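PDB 5TED: Lmo0488 protein from Listeria monocytogenes serovar 1/2a, which is the LysR-type regulator QuiR, here represented by its shikimate-bound effector-binding domain, and activates protocatechuate biosynthesis genes in response to shikimate, probably by binding regulatory DNA. Local coordinates for residues D99-S104 / I125-K130; D119-E124 / N171-D176. One frame throughout, in Å; residues are numbered along the deposited sequence.

Contact 1: residues D99-S104 / I125-K130; sequences DTADYS and INIQPK
Ala101 and Ile127 make the apolar part of this surface contact: the extended arm of Ile127 ends in CD1, 4.3 Å from the small methyl CB of Ala101, and the side chain also touches Gln98.

The long side chain of Lys130 supplies the polar part. Its chain runs out straight past the turn, CD beside Asp102 O, and then bends at the last torsion (chi4 73°), bringing NZ to a weak hydrogen bond of 3.5 Å with Ala101 O. The carboxylate of Asp102 stays more distant, with OD1 5.0 Å from Lys130 NZ, so no salt bridge forms and any attraction is probably weak and long-range.

The two loops lead into neighbouring parallel strands, 104-108 and 130-135, and helix 115-124 between them completes a beta-alpha-beta crossover. A type I turn from Thr100 to Tyr103, closed by Tyr103 N to Thr100 O at 3.0 Å, precedes the first strand; a Schellman motif with Asn126 at positive phi ends the helix before the second.

Two waters bridge the backbones. One accepts from Lys130 N at 3.0 Å and is placed to donate to Ala101 O and Tyr103 O; a further acceptor is in reach, so its two protons may be shared. The second donates to Ala101 O and Gln128 O. Further along, Ser104 CA makes a CA-H...O contact of 3.5 Å with Lys130 O.

Contact 2: residues D119-E124 / N171-D176; sequences DSLFAE and NEPKHD
Leu121, Pro173 and Glu124 bury the most surface where helix 115-124 rests on the loop that joins strands 165-170 and 177-184 of this LysR substrate-binding domain (periplasmic-binding-protein clan). Leu121 reaches the loop with one branch, CD2, which lies 4.0 Å from Pro173 CG. The same methyl comes within 3.4 Å of His175 CD2, approaching the imidazole obliquely, so a single apolar branch fills the angle between the two loop residues.

Pro173 follows a cis peptide bond and presents its compact ring to the helix. Its CG sits 3.8 Å from the backbone carbonyl Leu121 O, while CB packs beside the carboxylate of Glu124, 3.7 Å from OE2. A rigid ring suits this place, giving the helix an apolar surface; Leu97 and Ile125 also touch it.

Glu124 stands at the end of the helix and runs past the proline. With CG anti to the backbone N and the rest of the chain extended, it delivers its carboxylate to His175. There NE2 donates a short but bent hydrogen bond (2.8 Å, 130° at the hydrogen) to Glu124 OE1, received on the syn lone pair. The acceptor stands 26° out of the imidazole plane, and the carboxylate is turned 70° against the ring. The other oxygen, OE2, takes a bond from a water that also donates to Glu172 OE2, at 2.9 Å.

This water bridges two carboxylates whose OE2 atoms are 4.5 Å apart and should soften their repulsion. Glu124, and more weakly Glu172, would be expected to favour a protonated, cationic His175.

Overall arrangement
The two contacts interleave along the chain, with their centres about 12 Å apart, and share helix 115-124: contact 2 uses its last turns, and contact 1 the loop that follows. They also touch directly. Ile125 CG2 packs 3.7 Å from Pro173 CD, and Pro129 CB lies 4.0 Å from Phe122 CE1, which links the 125-130 loop to both sides of contact 2. Neither contact lines the shikimate site; the Leu121 side chain is about 13 Å from the ligand. Pocket residues nevertheless lie close in sequence: Phe108 ends strand 104-108, Ser112, Gly113 and Leu114 come just before the helix, and Arg177 directly follows 171-176.

Contact 1: residues D99-S104 / I125-K130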
ATOM      1  N   ASP A  99      -7.090  -1.929  28.058  1.00 24.90           N
ATOM      2  CA  ASP A  99      -5.784  -2.399  28.514  1.00 27.06           C
ATOM      3  C   ASP A  99      -4.636  -1.724  27.777  1.00 27.35           C
ATOM      4  O   ASP A  99      -3.477  -1.921  28.168  1.00 23.20           O
ATOM      5  CB  ASP A  99      -5.675  -3.924  28.354  1.00 29.35           C
ATOM      6  CG  ASP A  99      -6.648  -4.684  29.236  1.00 33.35           C
ATOM      7  OD1 ASP A  99      -7.027  -4.153  30.304  1.00 29.72           O
ATOM      8  OD2 ASP A  99      -7.040  -5.815  28.854  1.00 27.46           O
ATOM      9  N   THR A 100      -4.925  -0.948  26.727  1.00 23.06           N
ATOM     10  CA  THR A 100      -3.901  -0.264  25.935  1.00 24.78           C
ATOM     11  C   THR A 100      -3.675   1.173  26.375  1.00 29.94           C
ATOM     12  O   THR A 100      -2.868   1.875  25.751  1.00 27.24           O
ATOM     13  CB  THR A 100      -4.266  -0.262  24.434  1.00 22.26           C
ATOM     14  OG1 THR A 100      -5.396   0.594  24.208  1.00 21.78           O
ATOM     15  CG2 THR A 100      -4.591  -1.666  23.943  1.00 23.49           C
ATOM     16  N   ALA A 101      -4.369   1.623  27.426  1.00 27.73           N
ATOM     17  CA  ALA A 101      -4.413   3.046  27.751  1.00 28.94           C
ATOM     18  C   ALA A 101      -3.023   3.645  27.917  1.00 24.90           C
ATOM     19  O   ALA A 101      -2.788   4.796  27.534  1.00 29.14           O
ATOM     20  CB  ALA A 101      -5.241   3.270  29.016  1.00 29.48           C
ATOM     21  N   ASP A 102      -2.087   2.890  28.492  1.00 31.21           N
ATOM     22  CA  ASP A 102      -0.778   3.449  28.812  1.00 29.88           C
ATOM     23  C   ASP A 102       0.150   3.583  27.603  1.00 33.03           C
ATOM     24  O   ASP A 102       1.200   4.218  27.727  1.00 29.45           O
ATOM     25  CB  ASP A 102      -0.085   2.599  29.880  1.00 27.86           C
ATOM     26  CG  ASP A 102      -0.777   2.676  31.238  1.00 32.97           C
ATOM     27  OD1 ASP A 102      -1.490   3.668  31.507  1.00 31.03           O
ATOM     28  OD2 ASP A 102      -0.582   1.746  32.041  1.00 36.26           O
ATOM     29  N   TYR A 103      -0.198   3.019  26.447  1.00 27.13           N
ATOM     30  CA  TYR A 103       0.769   2.807  25.376  1.00 27.74           C
ATOM     31  C   TYR A 103       0.535   3.721  24.180  1.00 24.03           C
ATOM     32  O   TYR A 103      -0.594   4.117  23.884  1.00 25.88           O
ATOM     33  CB  TYR A 103       0.753   1.346  24.947  1.00 24.86           C
ATOM     34  CG  TYR A 103       1.113   0.467  26.105  1.00 29.27           C
ATOM     35  CD1 TYR A 103       2.395   0.497  26.635  1.00 24.62           C
ATOM     36  CD2 TYR A 103       0.168  -0.358  26.706  1.00 23.30           C
ATOM     37  CE1 TYR A 103       2.735  -0.290  27.713  1.00 31.38           C
ATOM     38  CE2 TYR A 103       0.503  -1.149  27.776  1.00 29.58           C
ATOM     39  CZ  TYR A 103       1.781  -1.104  28.284  1.00 31.99           C
ATOM     40  OH  TYR A 103       2.113  -1.890  29.358  1.00 33.59           O
ATOM     41  N   SER A 104       1.634   4.059  23.502  1.00 26.32           N
ATOM     42  CA  SER A 104       1.597   4.979  22.366  1.00 26.85           C
ATOM     43  C   SER A 104       1.182   4.273  21.072  1.00 23.34           C
ATOM     44  O   SER A 104       1.753   3.239  20.699  1.00 18.85           O
ATOM     45  CB  SER A 104       2.960   5.647  22.177  1.00 22.66           C
ATOM     46  OG  SER A 104       2.922   6.514  21.059  1.00 26.20           O
ATOM     47  N   ILE A 125     -15.414   3.530  25.623  1.00 34.91           N
ATOM     48  CA  ILE A 125     -14.743   3.155  26.863  1.00 38.31           C
ATOM     49  C   ILE A 125     -14.123   4.398  27.498  1.00 39.69           C
ATOM     50  O   ILE A 125     -13.324   4.298  28.437  1.00 39.61           O
ATOM     51  CB  ILE A 125     -13.705   2.043  26.614  1.00 37.25           C
ATOM     52  CG1 ILE A 125     -12.660   2.490  25.587  1.00 38.41           C
ATOM     53  CG2 ILE A 125     -14.397   0.775  26.127  1.00 37.27           C
ATOM     54  CD1 ILE A 125     -11.435   1.589  25.519  1.00 32.12           C
ATOM     55  N   ASN A 126     -14.478   5.573  26.975  1.00 38.70           N
ATOM     56  CA  ASN A 126     -14.056   6.864  27.531  1.00 46.25           C
ATOM     57  C   ASN A 126     -12.543   6.929  27.749  1.00 44.39           C
ATOM     58  O   ASN A 126     -12.060   7.295  28.820  1.00 45.42           O
ATOM     59  CB  ASN A 126     -14.814   7.154  28.832  1.00 56.93           C
ATOM     60  CG  ASN A 126     -15.010   8.640  29.077  1.00 66.34           C
ATOM     61  OD1 ASN A 126     -15.858   9.277  28.448  1.00 64.96           O
ATOM     62  ND2 ASN A 126     -14.230   9.196  30.000  1.00 72.12           N
ATOM     63  N   ILE A 127     -11.787   6.593  26.708  1.00 41.65           N
ATOM     64  CA  ILE A 127     -10.329   6.633  26.731  1.00 36.99           C
ATOM     65  C   ILE A 127      -9.844   7.518  25.594  1.00 33.27           C
ATOM     66  O   ILE A 127     -10.377   7.458  24.478  1.00 26.23           O
ATOM     67  CB  ILE A 127      -9.711   5.223  26.629  1.00 40.02           C
ATOM     68  CG1 ILE A 127      -9.974   4.442  27.914  1.00 52.20           C
ATOM     69  CG2 ILE A 127      -8.225   5.296  26.307  1.00 41.13           C
ATOM     70  CD1 ILE A 127      -9.364   3.061  27.902  1.00 57.40           C
ATOM     71  N   GLN A 128      -8.837   8.342  25.887  1.00 29.80           N
ATOM     72  CA  GLN A 128      -8.195   9.211  24.908  1.00 31.36           C
ATOM     73  C   GLN A 128      -6.853   8.586  24.559  1.00 31.63           C
ATOM     74  O   GLN A 128      -5.882   8.733  25.319  1.00 32.54           O
ATOM     75  CB  GLN A 128      -8.000  10.610  25.494  1.00 45.37           C
ATOM     76  CG  GLN A 128      -9.296  11.349  25.812  1.00 56.59           C
ATOM     77  CD  GLN A 128      -9.091  12.493  26.804  1.00 63.97           C
ATOM     78  OE1 GLN A 128      -8.523  12.305  27.883  1.00 60.20           O
ATOM     79  NE2 GLN A 128      -9.546  13.687  26.434  1.00 69.94           N
ATOM     80  N   PRO A 129      -6.733   7.874  23.444  1.00 24.66           N
ATOM     81  CA  PRO A 129      -5.492   7.134  23.197  1.00 24.18           C
ATOM     82  C   PRO A 129      -4.305   8.077  23.031  1.00 22.08           C
ATOM     83  O   PRO A 129      -4.437   9.181  22.501  1.00 28.57           O
ATOM     84  CB  PRO A 129      -5.805   6.361  21.911  1.00 27.97           C
ATOM     85  CG  PRO A 129      -6.778   7.242  21.206  1.00 27.74           C
ATOM     86  CD  PRO A 129      -7.666   7.769  22.309  1.00 23.63           C
ATOM     87  N   LYS A 130      -3.149   7.650  23.533  1.00 25.77           N
ATOM     88  CA  LYS A 130      -1.899   8.360  23.258  1.00 30.43           C
ATOM     89  C   LYS A 130      -1.461   8.024  21.844  1.00 24.88           C
ATOM     90  O   LYS A 130      -1.227   6.855  21.531  1.00 30.22           O
ATOM     91  CB  LYS A 130      -0.805   7.983  24.252  1.00 36.55           C
ATOM     92  CG  LYS A 130      -1.110   8.353  25.688  1.00 47.18           C
ATOM     93  CD  LYS A 130       0.039   7.989  26.600  1.00 54.60           C
ATOM     94  CE  LYS A 130      -0.226   8.520  27.993  1.00 65.60           C
ATOM     95  NZ  LYS A 130      -1.287   7.735  28.686  1.00 65.97           N
TER
HETATM   96  O   HOH W   1      -3.058   4.833  24.683  1.00 26.08           O
HETATM   97  O   HOH W   2      -4.743   7.171  26.831  1.00 57.08           O

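Contact 2: residues D119-E124 / N171-D176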
ATOM      1  N   ASP A 119     -12.552   5.514  16.494  1.00 23.11           N
ATOM      2  CA  ASP A 119     -12.791   6.591  17.455  1.00 24.57           C
ATOM      3  C   ASP A 119     -13.987   6.280  18.349  1.00 32.47           C
ATOM      4  O   ASP A 119     -13.984   6.606  19.544  1.00 31.86           O
ATOM      5  CB  ASP A 119     -13.008   7.921  16.727  1.00 21.70           C
ATOM      6  CG  ASP A 119     -11.750   8.426  16.030  1.00 24.15           C
ATOM      7  OD1 ASP A 119     -10.659   7.865  16.264  1.00 28.30           O
ATOM      8  OD2 ASP A 119     -11.860   9.372  15.229  1.00 21.58           O
ATOM      9  N   SER A 120     -15.032   5.667  17.791  1.00 28.34           N
ATOM     10  CA  SER A 120     -16.188   5.373  18.629  1.00 27.08           C
ATOM     11  C   SER A 120     -15.861   4.311  19.673  1.00 26.43           C
ATOM     12  O   SER A 120     -16.352   4.391  20.805  1.00 27.43           O
ATOM     13  CB  SER A 120     -17.385   4.953  17.772  1.00 31.44           C
ATOM     14  OG  SER A 120     -17.269   3.616  17.327  1.00 40.09           O
ATOM     15  N   LEU A 121     -14.993   3.351  19.341  1.00 24.68           N
ATOM     16  CA  LEU A 121     -14.600   2.342  20.320  1.00 22.98           C
ATOM     17  C   LEU A 121     -13.875   2.976  21.504  1.00 28.54           C
ATOM     18  O   LEU A 121     -14.115   2.608  22.659  1.00 27.05           O
ATOM     19  CB  LEU A 121     -13.717   1.284  19.654  1.00 24.63           C
ATOM     20  CG  LEU A 121     -14.340   0.454  18.529  1.00 19.36           C
ATOM     21  CD1 LEU A 121     -13.357  -0.611  18.015  1.00 20.10           C
ATOM     22  CD2 LEU A 121     -15.605  -0.193  19.043  1.00 26.07           C
ATOM     23  N   PHE A 122     -12.970   3.921  21.236  1.00 25.31           N
ATOM     24  CA  PHE A 122     -12.264   4.591  22.326  1.00 26.70           C
ATOM     25  C   PHE A 122     -13.193   5.517  23.096  1.00 31.87           C
ATOM     26  O   PHE A 122     -13.091   5.629  24.324  1.00 33.77           O
ATOM     27  CB  PHE A 122     -11.062   5.388  21.793  1.00 20.27           C
ATOM     28  CG  PHE A 122      -9.875   4.541  21.422  1.00 24.56           C
ATOM     29  CD1 PHE A 122      -9.131   3.892  22.400  1.00 26.87           C
ATOM     30  CD2 PHE A 122      -9.474   4.429  20.093  1.00 25.78           C
ATOM     31  CE1 PHE A 122      -8.038   3.100  22.055  1.00 22.74           C
ATOM     32  CE2 PHE A 122      -8.368   3.655  19.737  1.00 23.12           C
ATOM     33  CZ  PHE A 122      -7.646   2.993  20.722  1.00 25.57           C
ATOM     34  N   ALA A 123     -14.092   6.207  22.393  1.00 30.16           N
ATOM     35  CA  ALA A 123     -15.050   7.061  23.086  1.00 34.08           C
ATOM     36  C   ALA A 123     -16.002   6.232  23.943  1.00 38.21           C
ATOM     37  O   ALA A 123     -16.383   6.651  25.043  1.00 39.50           O
ATOM     38  CB  ALA A 123     -15.812   7.918  22.080  1.00 29.78           C
ATOM     39  N   GLU A 124     -16.400   5.055  23.456  1.00 36.68           N
ATOM     40  CA  GLU A 124     -17.299   4.200  24.228  1.00 36.42           C
ATOM     41  C   GLU A 124     -16.705   3.854  25.587  1.00 37.19           C
ATOM     42  O   GLU A 124     -17.409   3.868  26.602  1.00 39.88           O
ATOM     43  CB  GLU A 124     -17.601   2.919  23.459  1.00 36.43           C
ATOM     44  CG  GLU A 124     -18.444   1.928  24.227  1.00 41.95           C
ATOM     45  CD  GLU A 124     -18.871   0.753  23.377  1.00 46.12           C
ATOM     46  OE1 GLU A 124     -18.713   0.822  22.136  1.00 42.59           O
ATOM     47  OE2 GLU A 124     -19.367  -0.240  23.953  1.00 50.63           O
ATOM     48  N   ASN A 171     -11.489  -8.306  23.315  1.00 28.31           N
ATOM     49  CA  ASN A 171     -12.684  -8.795  23.994  1.00 29.62           C
ATOM     50  C   ASN A 171     -13.740  -7.698  24.073  1.00 32.31           C
ATOM     51  O   ASN A 171     -14.839  -7.845  23.537  1.00 36.76           O
ATOM     52  CB  ASN A 171     -12.322  -9.318  25.387  1.00 31.79           C
ATOM     53  CG  ASN A 171     -11.359 -10.493  25.330  1.00 38.61           C
ATOM     54  OD1 ASN A 171     -11.474 -11.364  24.460  1.00 42.23           O
ATOM     55  ND2 ASN A 171     -10.412 -10.529  26.259  1.00 34.05           N
ATOM     56  N   GLU A 172     -13.405  -6.578  24.707  1.00 34.84           N
ATOM     57  CA  GLU A 172     -14.314  -5.444  24.845  1.00 32.23           C
ATOM     58  C   GLU A 172     -13.625  -4.124  24.431  1.00 30.96           C
ATOM     59  O   GLU A 172     -12.432  -3.941  24.684  1.00 32.84           O
ATOM     60  CB  GLU A 172     -14.796  -5.350  26.300  1.00 43.95           C
ATOM     61  CG  GLU A 172     -15.876  -4.319  26.563  1.00 62.22           C
ATOM     62  CD  GLU A 172     -17.268  -4.833  26.239  1.00 76.29           C
ATOM     63  OE1 GLU A 172     -17.443  -6.070  26.149  1.00 79.49           O
ATOM     64  OE2 GLU A 172     -18.184  -3.998  26.074  1.00 82.82           O
ATOM     65  N   PRO A 173     -14.358  -3.214  23.768  1.00 33.55           N
ATOM     66  CA  PRO A 173     -15.729  -3.354  23.266  1.00 39.70           C
ATOM     67  C   PRO A 173     -15.739  -4.073  21.913  1.00 38.93           C
ATOM     68  O   PRO A 173     -14.763  -3.977  21.184  1.00 31.84           O
ATOM     69  CB  PRO A 173     -16.203  -1.909  23.126  1.00 32.12           C
ATOM     70  CG  PRO A 173     -14.954  -1.130  22.869  1.00 36.18           C
ATOM     71  CD  PRO A 173     -13.819  -1.861  23.532  1.00 38.24           C
ATOM     72  N   LYS A 174     -16.810  -4.787  21.583  1.00 46.76           N
ATOM     73  CA  LYS A 174     -16.896  -5.523  20.333  1.00 52.54           C
ATOM     74  C   LYS A 174     -17.858  -4.830  19.384  1.00 50.91           C
ATOM     75  O   LYS A 174     -19.005  -4.555  19.743  1.00 51.97           O
ATOM     76  N   HIS A 175     -17.373  -4.546  18.177  1.00 42.18           N
ATOM     77  CA  HIS A 175     -18.238  -3.970  17.156  1.00 42.15           C
ATOM     78  C   HIS A 175     -17.763  -4.417  15.778  1.00 41.87           C
ATOM     79  O   HIS A 175     -16.571  -4.649  15.550  1.00 48.03           O
ATOM     80  CB  HIS A 175     -18.298  -2.435  17.246  1.00 44.61           C
ATOM     81  CG  HIS A 175     -19.067  -1.920  18.431  1.00 50.79           C
ATOM     82  ND1 HIS A 175     -20.442  -1.811  18.440  1.00 54.91           N
ATOM     83  CD2 HIS A 175     -18.651  -1.484  19.645  1.00 49.81           C
ATOM     84  CE1 HIS A 175     -20.840  -1.331  19.606  1.00 57.12           C
ATOM     85  NE2 HIS A 175     -19.772  -1.122  20.355  1.00 54.80           N
ATOM     86  N   ASP A 176     -18.718  -4.523  14.861  1.00 31.56           N
ATOM     87  CA  ASP A 176     -18.465  -5.060  13.536  1.00 27.70           C
ATOM     88  C   ASP A 176     -17.841  -4.001  12.635  1.00 18.33           C
ATOM     89  O   ASP A 176     -18.217  -2.827  12.676  1.00 23.95           O
ATOM     90  CB  ASP A 176     -19.766  -5.582  12.932  1.00 33.49           C
ATOM     91  CG  ASP A 176     -20.402  -6.655  13.791  1.00 46.29           C
ATOM     92  OD1 ASP A 176     -19.901  -7.800  13.769  1.00 43.49           O
ATOM     93  OD2 ASP A 176     -21.384  -6.343  14.503  1.00 54.56           O
TER
HETATM   94  O   HOH W   3     -19.727  -3.248  23.680  1.00 40.71           O